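Local coordinates for uncharacterized protein (Legionella longbeachae NSW150, PDB 4JZA) that probably removes the 3-phosphate from phosphatidylinositol 3-phosphate and so alters phosphoinositide lipids of the host cell during Legionella infection, at residues F58-A62 and Y63-A67; T70-T73 and K74-K78. One frame throughout, in Å; residues are numbered along the deposited sequence.

Contacts 1 and 2 lie in series along the chain, at the two ends of the loop that joins helix 41-62 to helix 74-87. Contact 1 is the last turn of helix 41-62 and the extended chain leaving it; contact 2 is the start of helix 74-87 and the residues leading into it. Their centres are about 11 Å apart, and they touch: Asp61 OD1 forms a salt bridge with Lys78 NZ at 3.2 Å, and Ile60 packs against Leu77. The loop thus joins two helices that pack on each other and on helix 95-116 of this phosphatase; helices 122-140 and 315-325 flank contact 1, and helix 676-702 flanks contact 2.

Contact 1. Residues F58-A62 and Y63-A67; sequences FLIDA and YPFSA
The C-terminal end of helix 41-62 is where Leu59 and Tyr63 meet, as the chain passes from its last helical turn into an extended loop. Tyr63 N donates to Leu59 O over 2.8 Å with an N-H...O angle of 154°, and this i to i+4 bond completes the final turn. Tyr63 is the first residue to leave helical geometry. Its side chain runs beside that of Leu59 in the same direction, its CG lying opposite the backbone N, and Leu59 CD1 touches Tyr63 CB at 3.9 Å. The branched leucine suits this buried inner face, where it also packs on Phe320 and Ile113. The tyrosine ring lies nearly parallel to that of Trp117, while its OH makes a weak hydrogen bond to Glu315.

Pro64, two residues past the end of the helix, suits the exit because it has no N-H to offer to a further turn; its CD rests 3.5 Å from Ala62 O. The extended backbone leads away, but the Phe65 side chain (chi1 57°) turns its ring back toward the last turn, where CE1 approaches Ile60 CG1 at 4.4 Å, a loose apolar contact. Phe65 also meets Trp117 edge-to-face, which places this indole against both aromatic residues of the loop, next to helix 95-116.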
ATOM      1  N   PHE A  58      -6.681   1.090  13.049  1.00 41.89           N
ATOM      2  CA  PHE A  58      -5.263   0.856  13.231  1.00 39.12           C
ATOM      3  C   PHE A  58      -4.515   2.171  13.342  1.00 39.84           C
ATOM      4  O   PHE A  58      -3.579   2.324  14.136  1.00 42.21           O
ATOM      5  CB  PHE A  58      -4.708   0.100  12.052  1.00 39.26           C
ATOM      6  CG  PHE A  58      -3.295  -0.353  12.243  1.00 37.17           C
ATOM      7  CD1 PHE A  58      -2.257   0.463  11.885  1.00 35.12           C
ATOM      8  CD2 PHE A  58      -3.027  -1.603  12.757  1.00 37.75           C
ATOM      9  CE1 PHE A  58      -0.978   0.069  12.061  1.00 34.13           C
ATOM     10  CE2 PHE A  58      -1.737  -2.020  12.938  1.00 37.28           C
ATOM     11  CZ  PHE A  58      -0.714  -1.181  12.585  1.00 37.37           C
ATOM     12  N   LEU A  59      -4.901   3.113  12.508  1.00 40.32           N
ATOM     13  CA  LEU A  59      -4.202   4.392  12.388  1.00 41.67           C
ATOM     14  C   LEU A  59      -4.295   5.151  13.686  1.00 44.21           C
ATOM     15  O   LEU A  59      -3.297   5.679  14.197  1.00 42.37           O
ATOM     16  CB  LEU A  59      -4.815   5.189  11.230  1.00 39.81           C
ATOM     17  CG  LEU A  59      -4.283   6.584  10.983  1.00 41.23           C
ATOM     18  CD1 LEU A  59      -2.801   6.622  10.670  1.00 40.96           C
ATOM     19  CD2 LEU A  59      -5.108   7.222   9.877  1.00 40.24           C
ATOM     20  N   ILE A  60      -5.500   5.196  14.237  1.00 48.36           N
ATOM     21  CA  ILE A  60      -5.743   6.025  15.403  1.00 51.73           C
ATOM     22  C   ILE A  60      -5.123   5.422  16.658  1.00 52.27           C
ATOM     23  O   ILE A  60      -4.655   6.158  17.531  1.00 53.48           O
ATOM     24  CB  ILE A  60      -7.234   6.383  15.569  1.00 53.14           C
ATOM     25  CG1 ILE A  60      -7.385   7.591  16.494  1.00 58.88           C
ATOM     26  CG2 ILE A  60      -8.041   5.206  16.064  1.00 52.11           C
ATOM     27  CD1 ILE A  60      -8.699   8.337  16.311  1.00 63.85           C
ATOM     28  N   ASP A  61      -5.100   4.098  16.732  1.00 48.57           N
ATOM     29  CA  ASP A  61      -4.454   3.407  17.833  1.00 46.23           C
ATOM     30  C   ASP A  61      -2.906   3.452  17.690  1.00 47.36           C
ATOM     31  O   ASP A  61      -2.207   3.396  18.661  1.00 46.38           O
ATOM     32  CB  ASP A  61      -4.955   1.943  17.931  1.00 47.48           C
ATOM     33  CG  ASP A  61      -6.454   1.832  18.332  1.00 48.49           C
ATOM     34  OD1 ASP A  61      -7.045   2.844  18.761  1.00 48.24           O
ATOM     35  OD2 ASP A  61      -7.050   0.745  18.198  1.00 46.45           O
ATOM     36  N   ALA A  62      -2.356   3.569  16.492  1.00 49.89           N
ATOM     37  CA  ALA A  62      -0.897   3.421  16.304  1.00 44.29           C
ATOM     38  C   ALA A  62      -0.180   4.737  16.157  1.00 45.58           C
ATOM     39  O   ALA A  62       0.950   4.863  16.586  1.00 45.86           O
ATOM     40  CB  ALA A  62      -0.628   2.588  15.075  1.00 43.19           C
ATOM     41  N   TYR A  63      -0.824   5.713  15.521  1.00 48.37           N
ATOM     42  CA  TYR A  63      -0.132   6.922  15.135  1.00 52.65           C
ATOM     43  C   TYR A  63      -0.629   8.128  15.974  1.00 56.36           C
ATOM     44  O   TYR A  63      -1.783   8.549  15.856  1.00 53.12           O
ATOM     45  CB  TYR A  63      -0.218   7.114  13.607  1.00 48.84           C
ATOM     46  CG  TYR A  63       0.719   8.155  13.016  1.00 49.21           C
ATOM     47  CD1 TYR A  63       2.047   8.254  13.426  1.00 49.92           C
ATOM     48  CD2 TYR A  63       0.282   9.046  12.023  1.00 54.28           C
ATOM     49  CE1 TYR A  63       2.902   9.225  12.909  1.00 51.32           C
ATOM     50  CE2 TYR A  63       1.139  10.036  11.488  1.00 53.36           C
ATOM     51  CZ  TYR A  63       2.448  10.114  11.940  1.00 52.67           C
ATOM     52  OH  TYR A  63       3.345  11.045  11.458  1.00 46.05           O
ATOM     53  N   PRO A  64       0.260   8.678  16.845  1.00 64.89           N
ATOM     54  CA  PRO A  64      -0.102   9.880  17.602  1.00 68.12           C
ATOM     55  C   PRO A  64      -0.356  11.111  16.738  1.00 66.49           C
ATOM     56  O   PRO A  64       0.440  11.425  15.842  1.00 75.99           O
ATOM     57  CB  PRO A  64       1.143  10.140  18.469  1.00 68.37           C
ATOM     58  CG  PRO A  64       2.266   9.555  17.689  1.00 68.06           C
ATOM     59  CD  PRO A  64       1.659   8.286  17.142  1.00 64.36           C
ATOM     60  N   PHE A  65      -1.446  11.812  17.036  1.00 67.35           N
ATOM     61  CA  PHE A  65      -1.705  13.141  16.498  1.00 67.26           C
ATOM     62  C   PHE A  65      -1.514  14.120  17.633  1.00 69.06           C
ATOM     63  O   PHE A  65      -1.997  13.881  18.731  1.00 71.91           O
ATOM     64  CB  PHE A  65      -3.114  13.242  15.933  1.00 67.85           C
ATOM     65  CG  PHE A  65      -4.201  12.912  16.913  1.00 70.90           C
ATOM     66  CD1 PHE A  65      -4.499  11.595  17.234  1.00 76.23           C
ATOM     67  CD2 PHE A  65      -4.967  13.909  17.455  1.00 76.36           C
ATOM     68  CE1 PHE A  65      -5.524  11.292  18.114  1.00 82.31           C
ATOM     69  CE2 PHE A  65      -6.003  13.614  18.322  1.00 83.24           C
ATOM     70  CZ  PHE A  65      -6.279  12.305  18.657  1.00 84.69           C
ATOM     71  N   SER A  66      -0.809  15.216  17.367  1.00 69.76           N
ATOM     72  CA  SER A  66      -0.738  16.349  18.295  1.00 64.21           C
ATOM     73  C   SER A  66      -2.138  16.799  18.831  1.00 61.87           C
ATOM     74  O   SER A  66      -3.129  16.853  18.077  1.00 51.27           O
ATOM     75  CB  SER A  66      -0.039  17.509  17.582  1.00 63.88           C
ATOM     76  OG  SER A  66      -0.016  18.650  18.400  1.00 67.18           O
ATOM     77  N   ALA A  67      -2.212  17.109  20.133  1.00 65.10           N
ATOM     78  CA  ALA A  67      -3.486  17.550  20.793  1.00 73.19           C
ATOM     79  C   ALA A  67      -3.850  18.992  20.434  1.00 69.77           C
ATOM     80  O   ALA A  67      -4.980  19.433  20.614  1.00 70.02           O
ATOM     81  CB  ALA A  67      -3.392  17.406  22.307  1.00 72.52           C
TER

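Contact 2. Residues T70-T73 and K74-K78; sequences TPLT and KQTLK
Thr73 is the N-cap of helix 74-87: its extended backbone (psi 157°) turns at Lys74 into helical angles, and its carbonyl O accepts from Leu77 N at 3.0 Å with an N-H...O angle of 167°, forming the first i to i+4 bond of the helix. Its side chain folds back over the same turn. Thr73 OG1 accepts from Thr76 N at 2.9 Å, the classic capping bond to a first-turn amide, which has no i-4 helical carbonyl to pair with. With chi1 at 61°, OG1 sits between the backbone N and the carbonyl carbon and so faces this amide. Threonine suits the position because its short side chain carries an acceptor close to the backbone.

The Thr76 side chain crosses that of Thr73 at about a right angle, and the two hydroxyl oxygens, Thr73 OG1 and Thr76 OG1, are 3.2 Å apart. The established partner of Thr76 OG1 is Gln685 NE2, which ties the first turn to helix 676-702. Just before the cap, Leu72 points toward the helix, and its CD1 meets CD2 of Leu77 at 4.0 Å, the two side chains again crossing nearly at right angles. This apolar contact next to the N-cap bridges two surfaces, for Leu72 also packs on Leu681 and Val682 of helix 676-702, and Leu77 on Leu112 of helix 95-116.

At the cap, then, Thr73 OG1 caps the Thr76 amide while its carbonyl O starts the regular i to i+4 series at Leu77, and the leucines join the incoming chain to the helix through buried hydrocarbon; Thr73 OG1 would also be expected to interact favourably with the positive end of the helix dipole.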
ATOM      1  N   THR A  70      -6.660  19.865  17.064  1.00 51.89           N
ATOM      2  CA  THR A  70      -8.120  19.779  17.077  1.00 49.34           C
ATOM      3  C   THR A  70      -8.566  19.484  18.481  1.00 47.43           C
ATOM      4  O   THR A  70      -7.900  18.725  19.167  1.00 48.11           O
ATOM      5  CB  THR A  70      -8.566  18.618  16.161  1.00 52.23           C
ATOM      6  OG1 THR A  70      -8.537  19.063  14.812  1.00 57.22           O
ATOM      7  CG2 THR A  70      -9.931  18.174  16.390  1.00 52.09           C
ATOM      8  N   PRO A  71      -9.713  20.054  18.908  1.00 46.81           N
ATOM      9  CA  PRO A  71     -10.304  19.706  20.193  1.00 46.48           C
ATOM     10  C   PRO A  71     -11.104  18.390  20.193  1.00 47.19           C
ATOM     11  O   PRO A  71     -11.879  18.137  21.110  1.00 50.49           O
ATOM     12  CB  PRO A  71     -11.263  20.874  20.436  1.00 46.31           C
ATOM     13  CG  PRO A  71     -11.807  21.144  19.071  1.00 47.27           C
ATOM     14  CD  PRO A  71     -10.595  20.984  18.165  1.00 47.06           C
ATOM     15  N   LEU A  72     -10.953  17.558  19.182  1.00 48.15           N
ATOM     16  CA  LEU A  72     -11.801  16.413  19.055  1.00 46.63           C
ATOM     17  C   LEU A  72     -11.107  15.221  19.702  1.00 44.48           C
ATOM     18  O   LEU A  72      -9.875  15.108  19.681  1.00 41.02           O
ATOM     19  CB  LEU A  72     -12.089  16.159  17.591  1.00 50.67           C
ATOM     20  CG  LEU A  72     -12.851  17.213  16.784  1.00 52.10           C
ATOM     21  CD1 LEU A  72     -12.981  16.758  15.334  1.00 49.77           C
ATOM     22  CD2 LEU A  72     -14.243  17.431  17.348  1.00 55.13           C
ATOM     23  N   THR A  73     -11.902  14.329  20.277  1.00 44.58           N
ATOM     24  CA  THR A  73     -11.392  13.167  20.986  1.00 43.51           C
ATOM     25  C   THR A  73     -11.412  11.984  20.031  1.00 46.40           C
ATOM     26  O   THR A  73     -12.200  11.925  19.044  1.00 44.58           O
ATOM     27  CB  THR A  73     -12.302  12.783  22.169  1.00 46.69           C
ATOM     28  OG1 THR A  73     -13.620  12.440  21.689  1.00 46.56           O
ATOM     29  CG2 THR A  73     -12.448  13.948  23.138  1.00 46.79           C
ATOM     30  N   LYS A  74     -10.565  11.017  20.353  1.00 47.84           N
ATOM     31  CA  LYS A  74     -10.592   9.741  19.707  1.00 50.20           C
ATOM     32  C   LYS A  74     -12.011   9.178  19.703  1.00 49.81           C
ATOM     33  O   LYS A  74     -12.501   8.667  18.698  1.00 49.58           O
ATOM     34  CB  LYS A  74      -9.651   8.786  20.412  1.00 55.64           C
ATOM     35  CG  LYS A  74      -8.180   9.136  20.228  1.00 59.98           C
ATOM     36  CD  LYS A  74      -7.301   8.039  20.808  1.00 64.80           C
ATOM     37  CE  LYS A  74      -5.919   8.572  21.162  1.00 74.28           C
ATOM     38  NZ  LYS A  74      -4.873   7.525  20.981  1.00 77.71           N
ATOM     39  N   GLN A  75     -12.692   9.289  20.814  1.00 46.60           N
ATOM     40  CA  GLN A  75     -13.989   8.699  20.853  1.00 50.96           C
ATOM     41  C   GLN A  75     -14.956   9.384  19.837  1.00 48.63           C
ATOM     42  O   GLN A  75     -15.712   8.727  19.118  1.00 46.03           O
ATOM     43  CB  GLN A  75     -14.428   8.679  22.296  1.00 57.68           C
ATOM     44  CG  GLN A  75     -15.899   8.594  22.541  1.00 70.44           C
ATOM     45  CD  GLN A  75     -16.274   9.235  23.883  1.00 87.37           C
ATOM     46  OE1 GLN A  75     -15.486   9.994  24.516  1.00 77.79           O
ATOM     47  NE2 GLN A  75     -17.500   8.953  24.315  1.00 95.15           N
ATOM     48  N   THR A  76     -14.895  10.699  19.704  1.00 47.21           N
ATOM     49  CA  THR A  76     -15.729  11.348  18.713  1.00 42.67           C
ATOM     50  C   THR A  76     -15.370  10.892  17.287  1.00 42.17           C
ATOM     51  O   THR A  76     -16.281  10.636  16.504  1.00 38.89           O
ATOM     52  CB  THR A  76     -15.631  12.866  18.790  1.00 45.38           C
ATOM     53  OG1 THR A  76     -16.195  13.350  20.027  1.00 46.10           O
ATOM     54  CG2 THR A  76     -16.381  13.489  17.622  1.00 44.90           C
ATOM     55  N   LEU A  77     -14.077  10.794  16.949  1.00 38.34           N
ATOM     56  CA  LEU A  77     -13.684  10.324  15.622  1.00 38.23           C
ATOM     57  C   LEU A  77     -14.171   8.938  15.293  1.00 41.57           C
ATOM     58  O   LEU A  77     -14.759   8.677  14.236  1.00 45.12           O
ATOM     59  CB  LEU A  77     -12.181  10.315  15.482  1.00 40.38           C
ATOM     60  CG  LEU A  77     -11.576  11.718  15.645  1.00 44.40           C
ATOM     61  CD1 LEU A  77     -10.144  11.819  15.150  1.00 44.13           C
ATOM     62  CD2 LEU A  77     -12.406  12.772  14.943  1.00 44.82           C
ATOM     63  N   LYS A  78     -13.957   8.024  16.208  1.00 45.31           N
ATOM     64  CA  LYS A  78     -14.371   6.658  15.996  1.00 45.64           C
ATOM     65  C   LYS A  78     -15.876   6.569  15.878  1.00 44.41           C
ATOM     66  O   LYS A  78     -16.393   5.790  15.114  1.00 49.73           O
ATOM     67  CB  LYS A  78     -13.895   5.782  17.144  1.00 48.54           C
ATOM     68  CG  LYS A  78     -12.415   5.502  17.142  1.00 50.37           C
ATOM     69  CD  LYS A  78     -12.024   4.839  18.451  1.00 52.46           C
ATOM     70  CE  LYS A  78     -10.610   4.308  18.320  1.00 58.92           C
ATOM     71  NZ  LYS A  78     -10.047   3.704  19.559  1.00 60.26           N
TER